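Local structure of maleylacetoacetate isomerase (Anaeromyxobacter dehalogenans, 4IGJ) at residues S93-L97 with L185-Y189; R32-R38 with V191-N196; P77-V81 with I96-L100. The protein probably catalyses the glutathione-dependent isomerisation of maleylacetoacetate to fumarylacetoacetate. One frame throughout, in Å; residues are numbered along the deposited sequence. Where two conformers were deposited one is given.

Contact 1: S93-L97 with L185-Y189; sequences SMAIL and LADCY
A buried tyrosine hydroxyl reaching across a domain boundary to the first turn of another helix is the striking feature: Tyr189 OH hydrogen-bonds Ser93 OG at 2.8 Å. The hydroxyl also lies 3.1 Å from Met94 N, but the angle there is too poor for a bond. Tyrosine suits the site because its stiff ring spans the gap between helices 93-103 and 185-199, whose short segments run nearly antiparallel (147°) with axes 11.9 Å apart. Ser93 turns OG between its backbone N and carbonyl carbon (chi1 67°), which brings it to the phenol. Flexible apolar chains flank the ring from the two sides of its plane, both obliquely. On one side, Met94 bends at chi2 and crosses the tyrosine at about a right angle, a Met-aromatic contact with SD 4.6 Å from the ring centroid. On the other, Leu97 CD1 comes within 3.6 Å of Tyr189 CE2. One turn before Tyr189, Leu185 slides past Leu97 in the reverse direction, its CD2 methyl 3.9 Å from Leu97 CB. Ser93 belongs to the glutathione site, and its OG also bonds Arg38, another residue of that site. The tyrosine therefore acts as a second-shell partner from the C-terminal domain: its bond limits how Ser93 OG can turn and probably helps hold it in position for glutathione.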
loop_
_atom_site.group_PDB
_atom_site.type_symbol
_atom_site.label_atom_id
_atom_site.label_comp_id
_atom_site.label_asym_id
_atom_site.label_seq_id
_atom_site.Cartn_x
_atom_site.Cartn_y
_atom_site.Cartn_z
ATOM N N SER A 93 7.094 2.611 3.363
ATOM C CA SER A 93 6.809 4.046 3.310
ATOM C C SER A 93 5.540 4.471 4.055
ATOM O O SER A 93 5.554 5.466 4.776
ATOM C CB SER A 93 6.791 4.572 1.864
ATOM O OG SER A 93 5.697 4.036 1.117
ATOM N N MET A 94 4.451 3.722 3.915
ATOM C CA MET A 94 3.208 4.145 4.548
ATOM C C MET A 94 3.283 4.000 6.053
ATOM O O MET A 94 2.789 4.859 6.782
ATOM C CB MET A 94 2.000 3.390 3.999
ATOM C CG MET A 94 0.665 4.039 4.380
ATOM S SD MET A 94 0.388 5.543 3.430
ATOM C CE MET A 94 -1.179 6.117 4.095
ATOM N N ALA A 95 3.925 2.935 6.531
ATOM C CA ALA A 95 4.088 2.744 7.972
ATOM C C ALA A 95 4.981 3.830 8.564
ATOM O O ALA A 95 4.698 4.349 9.648
ATOM C CB ALA A 95 4.665 1.364 8.278
ATOM N N ILE A 96 6.043 4.192 7.848
ATOM C CA ILE A 96 6.947 5.253 8.285
ATOM C C ILE A 96 6.210 6.584 8.340
ATOM O O ILE A 96 6.298 7.317 9.334
ATOM C CB ILE A 96 8.163 5.380 7.343
ATOM C CG1 ILE A 96 9.019 4.114 7.397
ATOM C CG2 ILE A 96 8.993 6.624 7.710
ATOM C CD1 ILE A 96 10.034 4.031 6.258
ATOM N N LEU A 97 5.464 6.910 7.286
ATOM C CA LEU A 97 4.720 8.168 7.261
ATOM C C LEU A 97 3.638 8.241 8.335
ATOM O O LEU A 97 3.441 9.302 8.937
ATOM C CB LEU A 97 4.135 8.424 5.869
ATOM C CG LEU A 97 5.198 8.768 4.817
ATOM C CD1 LEU A 97 4.666 8.557 3.404
ATOM C CD2 LEU A 97 5.693 10.208 4.989
ATOM N N LEU A 185 -0.494 13.482 2.993
ATOM C CA LEU A 185 0.176 12.259 2.589
ATOM C C LEU A 185 -0.096 11.904 1.127
ATOM O O LEU A 185 0.759 11.303 0.468
ATOM C CB LEU A 185 -0.204 11.097 3.507
ATOM C CG LEU A 185 0.301 11.157 4.954
ATOM C CD1 LEU A 185 -0.004 9.841 5.647
ATOM C CD2 LEU A 185 1.806 11.443 5.007
ATOM N N ALA A 186 -1.268 12.276 0.613
ATOM C CA ALA A 186 -1.597 11.969 -0.778
ATOM C C ALA A 186 -0.603 12.598 -1.760
ATOM O O ALA A 186 -0.225 11.963 -2.743
ATOM C CB ALA A 186 -3.019 12.404 -1.096
ATOM N N ASP A 187 -0.181 13.832 -1.486
ATOM C CA ASP A 187 0.785 14.495 -2.351
ATOM C C ASP A 187 2.159 13.850 -2.255
ATOM O O ASP A 187 2.924 13.867 -3.219
ATOM C CB ASP A 187 0.867 15.976 -2.003
ATOM C CG ASP A 187 -0.492 16.636 -2.027
ATOM O OD1 ASP A 187 -1.097 16.684 -3.116
ATOM O OD2 ASP A 187 -0.950 17.083 -0.954
ATOM N N CYS A 188 2.475 13.290 -1.092
ATOM C CA CYS A 188 3.752 12.609 -0.890
ATOM C C CYS A 188 3.889 11.387 -1.794
ATOM O O CYS A 188 5.009 10.999 -2.159
ATOM C CB CYS A 188 3.929 12.210 0.578
ATOM S SG CYS A 188 4.023 13.626 1.732
ATOM N N TYR A 189 2.754 10.792 -2.158
ATOM C CA TYR A 189 2.713 9.650 -3.081
ATOM C C TYR A 189 2.558 10.084 -4.543
ATOM O O TYR A 189 3.179 9.503 -5.438
ATOM C CB TYR A 189 1.595 8.665 -2.670
ATOM C CG TYR A 189 2.016 7.801 -1.507
ATOM C CD1 TYR A 189 2.503 6.521 -1.716
ATOM C CD2 TYR A 189 1.974 8.289 -0.203
ATOM C CE1 TYR A 189 2.932 5.731 -0.651
ATOM C CE2 TYR A 189 2.411 7.508 0.861
ATOM C CZ TYR A 189 2.887 6.242 0.630
ATOM O OH TYR A 189 3.331 5.474 1.673
#

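Contact 2: R32-R38 with V191-N196; sequences RSSSAWR and VPQLYN. With SO4 (sulfate ion), chain C.
The boundary between the thioredoxin-like N-terminal domain and the helical C-terminal domain of this glutathione transferase runs through Trp37 and Pro192, where helix 34-45 meets helix 185-199 nearly antiparallel. Residues 33-38 belong to a serine-rich sequence resembling the zeta-class signature. Pro192 sits at a kink in its helix and, having no N-H, suits a place where the bond to the preceding turn is missing. Its CG makes a CH-pi contact over one face of Trp37, 3.7 Å from the centroid of the five-membered ring. The indole's six-membered ring turns its edge to the face of Tyr195, a T-shaped pair with planes at 82°. With CG trans to its backbone N (chi1 -174°), Trp37 points its indole at helix 185-199, and Val191 CG1 lies 3.9 Å from its CZ2. Ser33 N-caps helix 34-45, its OG accepting from Ala36 N. A sulfate, probably from the crystallisation liquor, is also bonded by Gln132 and Gln135; Ser34 N donates to its O3 at 2.8 Å. Arginine suits the partly exposed position 32: the extended chain of Arg32 carries its guanidinium to Tyr195, while NH2 bonds Thr241 O. Arg32 NE donates to Tyr195 OH at 3.0 Å, almost straight (169°) and in the guanidinium plane.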
loop_
_atom_site.group_PDB
_atom_site.type_symbol
_atom_site.label_atom_id
_atom_site.label_comp_id
_atom_site.label_asym_id
_atom_site.label_seq_id
_atom_site.Cartn_x
_atom_site.Cartn_y
_atom_site.Cartn_z
ATOM N N ARG A 32 17.020 8.291 -6.356
ATOM C CA ARG A 32 15.933 8.133 -7.313
ATOM C C ARG A 32 14.796 7.221 -6.854
ATOM O O ARG A 32 13.826 7.021 -7.591
ATOM C CB ARG A 32 16.473 7.645 -8.651
ATOM C CG ARG A 32 15.723 8.224 -9.821
ATOM C CD ARG A 32 16.307 7.736 -11.123
ATOM N NE ARG A 32 16.126 8.720 -12.180
ATOM C CZ ARG A 32 16.664 8.608 -13.388
ATOM N NH1 ARG A 32 16.457 9.546 -14.301
ATOM N NH2 ARG A 32 17.407 7.552 -13.678
ATOM N N SER A 33 14.906 6.674 -5.651
ATOM C CA SER A 33 13.868 5.776 -5.123
ATOM C C SER A 33 12.569 6.525 -4.829
ATOM O O SER A 33 12.553 7.443 -4.006
ATOM C CB SER A 33 14.364 5.114 -3.833
ATOM O OG SER A 33 13.287 4.538 -3.104
ATOM N N SER A 34 11.474 6.147 -5.485
ATOM C CA SER A 34 10.218 6.856 -5.243
ATOM C C SER A 34 9.710 6.590 -3.830
ATOM O O SER A 34 9.151 7.480 -3.190
ATOM C CB SER A 34 9.154 6.520 -6.299
ATOM O OG SER A 34 8.634 5.218 -6.126
ATOM N N SER A 35 9.925 5.379 -3.332
ATOM C CA SER A 35 9.504 5.068 -1.977
ATOM C C SER A 35 10.256 5.917 -0.955
ATOM O O SER A 35 9.648 6.432 -0.003
ATOM C CB SER A 35 9.642 3.577 -1.675
ATOM O OG SER A 35 9.111 3.285 -0.390
ATOM N N ALA A 36 11.560 6.097 -1.161
ATOM C CA ALA A 36 12.351 6.923 -0.254
ATOM C C ALA A 36 11.951 8.382 -0.373
ATOM O O ALA A 36 11.911 9.104 0.623
ATOM C CB ALA A 36 13.845 6.761 -0.522
ATOM N N TRP A 37 11.644 8.816 -1.592
ATOM C CA TRP A 37 11.221 10.187 -1.830
ATOM C C TRP A 37 9.965 10.524 -1.011
ATOM O O TRP A 37 9.871 11.614 -0.451
ATOM C CB TRP A 37 11.005 10.372 -3.336
ATOM C CG TRP A 37 10.699 11.750 -3.865
ATOM C CD1 TRP A 37 10.426 12.898 -3.166
ATOM C CD2 TRP A 37 10.627 12.096 -5.245
ATOM N NE1 TRP A 37 10.186 13.930 -4.040
ATOM C CE2 TRP A 37 10.306 13.460 -5.326
ATOM C CE3 TRP A 37 10.804 11.371 -6.425
ATOM C CZ2 TRP A 37 10.159 14.119 -6.551
ATOM C CZ3 TRP A 37 10.654 12.010 -7.625
ATOM C CH2 TRP A 37 10.340 13.374 -7.690
ATOM N N ARG A 38 9.008 9.594 -0.934
ATOM C CA ARG A 38 7.802 9.813 -0.132
ATOM C C ARG A 38 8.169 10.154 1.297
ATOM O O ARG A 38 7.586 11.067 1.895
ATOM C CB ARG A 38 6.907 8.574 -0.115
ATOM C CG ARG A 38 6.478 8.076 -1.494
ATOM C CD ARG A 38 6.117 6.617 -1.386
ATOM N NE ARG A 38 5.717 6.021 -2.651
ATOM C CZ ARG A 38 5.485 4.720 -2.802
ATOM N NH1 ARG A 38 5.639 3.893 -1.777
ATOM N NH2 ARG A 38 5.121 4.241 -3.993
ATOM N N VAL A 191 3.515 12.950 -6.143
ATOM C CA VAL A 191 4.625 13.654 -6.772
ATOM C C VAL A 191 5.721 12.711 -7.295
ATOM O O VAL A 191 6.114 12.813 -8.452
ATOM C CB VAL A 191 5.143 14.788 -5.864
ATOM C CG1 VAL A 191 6.494 15.305 -6.350
ATOM C CG2 VAL A 191 4.124 15.922 -5.830
ATOM N N PRO A 192 6.178 11.755 -6.480
ATOM C CA PRO A 192 7.189 10.844 -7.024
ATOM C C PRO A 192 6.649 9.960 -8.151
ATOM O O PRO A 192 7.408 9.590 -9.055
ATOM C CB PRO A 192 7.594 10.014 -5.801
ATOM C CG PRO A 192 7.322 10.939 -4.633
ATOM C CD PRO A 192 6.023 11.587 -5.022
ATOM N N GLN A 193 5.357 9.641 -8.120
ATOM C CA GLN A 193 4.789 8.783 -9.149
ATOM C C GLN A 193 4.732 9.505 -10.493
ATOM O O GLN A 193 4.964 8.891 -11.538
ATOM C CB GLN A 193 3.401 8.275 -8.738
ATOM C CG GLN A 193 2.845 7.204 -9.679
ATOM C CD GLN A 193 3.732 5.984 -9.724
ATOM O OE1 GLN A 193 3.755 5.194 -8.780
ATOM N NE2 GLN A 193 4.491 5.824 -10.809
ATOM N N LEU A 194 4.444 10.804 -10.466
ATOM C CA LEU A 194 4.428 11.596 -11.703
ATOM C C LEU A 194 5.832 11.723 -12.284
ATOM O O LEU A 194 6.000 11.686 -13.503
ATOM C CB LEU A 194 3.824 12.979 -11.465
ATOM C CG LEU A 194 2.333 13.015 -11.161
ATOM C CD1 LEU A 194 1.930 14.420 -10.764
ATOM C CD2 LEU A 194 1.525 12.537 -12.361
ATOM N N TYR A 195 6.841 11.841 -11.428
ATOM C CA TYR A 195 8.224 11.839 -11.890
ATOM C C TYR A 195 8.532 10.516 -12.603
ATOM O O TYR A 195 9.177 10.503 -13.656
ATOM C CB TYR A 195 9.156 12.064 -10.701
ATOM C CG TYR A 195 10.649 11.884 -10.942
ATOM C CD1 TYR A 195 11.487 12.982 -11.096
ATOM C CD2 TYR A 195 11.227 10.619 -10.939
ATOM C CE1 TYR A 195 12.860 12.804 -11.281
ATOM C CE2 TYR A 195 12.581 10.441 -11.128
ATOM C CZ TYR A 195 13.392 11.532 -11.293
ATOM O OH TYR A 195 14.750 11.336 -11.470
ATOM N N ASN A 196 8.069 9.400 -12.054
ATOM C CA ASN A 196 8.310 8.115 -12.706
ATOM C C ASN A 196 7.556 7.998 -14.029
ATOM O O ASN A 196 8.083 7.436 -14.991
ATOM C CB ASN A 196 7.980 6.954 -11.758
ATOM C CG ASN A 196 9.070 6.708 -10.730
ATOM O OD1 ASN A 196 10.032 7.464 -10.633
ATOM N ND2 ASN A 196 8.907 5.651 -9.941
HETATM S S SO4 C . 10.946 3.213 -8.213
HETATM O O1 SO4 C . 11.071 3.410 -9.645
HETATM O O2 SO4 C . 9.533 3.253 -7.848
HETATM O O3 SO4 C . 11.680 4.273 -7.543
HETATM O O4 SO4 C . 11.531 1.933 -7.849
HETATM O O HOH W 1 5.687 5.705 -6.603
#

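Contact 3: P77-V81 with I96-L100; sequences PVLEV and ILEWL
Leu79, reaching from strand 78-82, and Trp99 meet at about a right angle, the methyl coming obliquely to the ring. Leu79 CD2 stops 4.0 Å from Trp99 CZ3 and 3.8 Å from Ile96 CG2, and also reaches Leu100 CD2 at 4.2 Å. One methyl thus touches three residues of the helix: with CG trans to the backbone N (chi1 -175°) Leu79 extends toward the helix, and chi2 then sets the direction of CD2. Val81 and Trp99 approach from opposite directions, and Val81 CG2 ends 3.9 Å from the indole's CH2, obliquely to the ring. This is the beta-beta-alpha half of the thioredoxin-like domain: strands 78-82 and 87-91 form a hairpin, and helix 93-103 then returns over one face of the sheet, its segment 38° from the strand direction. Alternation along the strand sends Leu79 and Val81 toward the helix, so branched apolar residues fill this side, and the wide indole spans both. Pro77, preceded by a cis peptide, is the cis-proline characteristic of the thioredoxin fold; its neighbour Val76 is a glutathione-binding residue. Ile96, lying at a slant to that proline, places CD1 4.1 Å from Pro77 CG. Trp99 also meets Trp115 of the second subunit, the two rings inclined by about 20°.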
loop_
_atom_site.group_PDB
_atom_site.type_symbol
_atom_site.label_atom_id
_atom_site.label_comp_id
_atom_site.label_asym_id
_atom_site.label_seq_id
_atom_site.Cartn_x
_atom_site.Cartn_y
_atom_site.Cartn_z
ATOM N N PRO A 77 13.098 2.636 1.524
ATOM C CA PRO A 77 13.677 3.414 2.621
ATOM C C PRO A 77 13.634 2.690 3.961
ATOM O O PRO A 77 12.753 1.865 4.207
ATOM C CB PRO A 77 12.740 4.623 2.700
ATOM C CG PRO A 77 11.401 4.035 2.357
ATOM C CD PRO A 77 11.706 3.038 1.251
ATOM N N VAL A 78 14.604 3.004 4.812
ATOM C CA VAL A 78 14.540 2.643 6.222
ATOM C C VAL A 78 14.740 3.928 7.010
ATOM O O VAL A 78 15.709 4.654 6.774
ATOM C CB VAL A 78 15.620 1.623 6.597
ATOM C CG1 VAL A 78 15.611 1.346 8.098
ATOM C CG2 VAL A 78 15.415 0.342 5.809
ATOM N N LEU A 79 13.824 4.227 7.930
ATOM C CA LEU A 79 14.034 5.355 8.825
ATOM C C LEU A 79 14.553 4.812 10.146
ATOM O O LEU A 79 13.824 4.134 10.872
ATOM C CB LEU A 79 12.744 6.148 9.034
ATOM C CG LEU A 79 12.937 7.415 9.867
ATOM C CD1 LEU A 79 13.884 8.388 9.175
ATOM C CD2 LEU A 79 11.581 8.072 10.162
ATOM N N GLU A 80 15.826 5.081 10.439
ATOM C CA GLU A 80 16.422 4.663 11.701
ATOM C C GLU A 80 16.179 5.730 12.756
ATOM O O GLU A 80 16.539 6.895 12.566
ATOM C CB GLU A 80 17.926 4.415 11.549
ATOM C CG GLU A 80 18.603 4.173 12.900
ATOM C CD GLU A 80 20.043 3.724 12.787
ATOM O OE1 GLU A 80 20.507 3.474 11.658
ATOM O OE2 GLU A 80 20.704 3.619 13.839
ATOM N N VAL A 81 15.545 5.335 13.856
ATOM C CA VAL A 81 15.220 6.266 14.917
ATOM C C VAL A 81 16.062 5.924 16.137
ATOM O O VAL A 81 15.985 4.809 16.661
ATOM C CB VAL A 81 13.728 6.219 15.275
ATOM C CG1 VAL A 81 13.401 7.333 16.233
ATOM C CG2 VAL A 81 12.877 6.360 14.019
ATOM N N ILE A 96 6.043 4.192 7.848
ATOM C CA ILE A 96 6.947 5.253 8.285
ATOM C C ILE A 96 6.210 6.584 8.340
ATOM O O ILE A 96 6.298 7.317 9.334
ATOM C CB ILE A 96 8.163 5.380 7.343
ATOM C CG1 ILE A 96 9.019 4.114 7.397
ATOM C CG2 ILE A 96 8.993 6.624 7.710
ATOM C CD1 ILE A 96 10.034 4.031 6.258
ATOM N N LEU A 97 5.464 6.910 7.286
ATOM C CA LEU A 97 4.720 8.168 7.261
ATOM C C LEU A 97 3.638 8.241 8.335
ATOM O O LEU A 97 3.441 9.302 8.937
ATOM C CB LEU A 97 4.135 8.424 5.869
ATOM C CG LEU A 97 5.198 8.768 4.817
ATOM C CD1 LEU A 97 4.666 8.557 3.404
ATOM C CD2 LEU A 97 5.693 10.208 4.989
ATOM N N GLU A 98 2.960 7.123 8.597
ATOM C CA GLU A 98 1.951 7.097 9.660
ATOM C C GLU A 98 2.610 7.290 11.021
ATOM O O GLU A 98 2.029 7.929 11.904
ATOM C CB GLU A 98 1.134 5.800 9.628
ATOM C CG GLU A 98 0.265 5.618 8.362
ATOM C CD GLU A 98 -1.173 6.110 8.475
ATOM O OE1 GLU A 98 -1.561 6.788 9.456
ATOM O OE2 GLU A 98 -1.934 5.820 7.531
ATOM N N TRP A 99 3.819 6.758 11.191
ATOM C CA TRP A 99 4.577 6.988 12.422
ATOM C C TRP A 99 4.946 8.458 12.576
ATOM O O TRP A 99 4.777 9.036 13.652
ATOM C CB TRP A 99 5.845 6.134 12.463
ATOM C CG TRP A 99 6.639 6.370 13.723
ATOM C CD1 TRP A 99 6.436 5.790 14.940
ATOM C CD2 TRP A 99 7.752 7.258 13.884
ATOM N NE1 TRP A 99 7.349 6.270 15.854
ATOM C CE2 TRP A 99 8.175 7.163 15.223
ATOM C CE3 TRP A 99 8.436 8.114 13.020
ATOM C CZ2 TRP A 99 9.252 7.903 15.726
ATOM C CZ3 TRP A 99 9.504 8.853 13.520
ATOM C CH2 TRP A 99 9.898 8.740 14.858
ATOM N N LEU A 100 5.463 9.058 11.511
ATOM C CA LEU A 100 5.796 10.480 11.546
ATOM C C LEU A 100 4.578 11.322 11.918
ATOM O O LEU A 100 4.684 12.297 12.656
ATOM C CB LEU A 100 6.384 10.946 10.213
ATOM C CG LEU A 100 7.805 10.476 9.894
ATOM C CD1 LEU A 100 8.152 10.730 8.436
ATOM C CD2 LEU A 100 8.817 11.177 10.792
#

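In the fold
Along the chain the segments come in the order 32-38, 77-81, 93-97 overlapping 96-100, then 185-189 and 191-196, so contacts 1 and 3 are nested inside the loop closed by contact 2. Helix 93-103 serves contacts 1 and 3, whose centres lie about 10 Å apart; helix 185-199 serves contacts 1 and 2, about 11 Å apart. Contact 3 lies within the N-terminal domain, whereas the other two join that domain to the C-terminal one. Contacts 2 and 3, about 16 Å apart, still touch where Ser35 OG approaches Pro77 CD at 3.1 Å. Ser35 and Arg38 in contact 2 and Ser93 in contact 1 bind glutathione, so the site lies beside this interdomain seam, while contacts 1 and 3 also touch the second subunit.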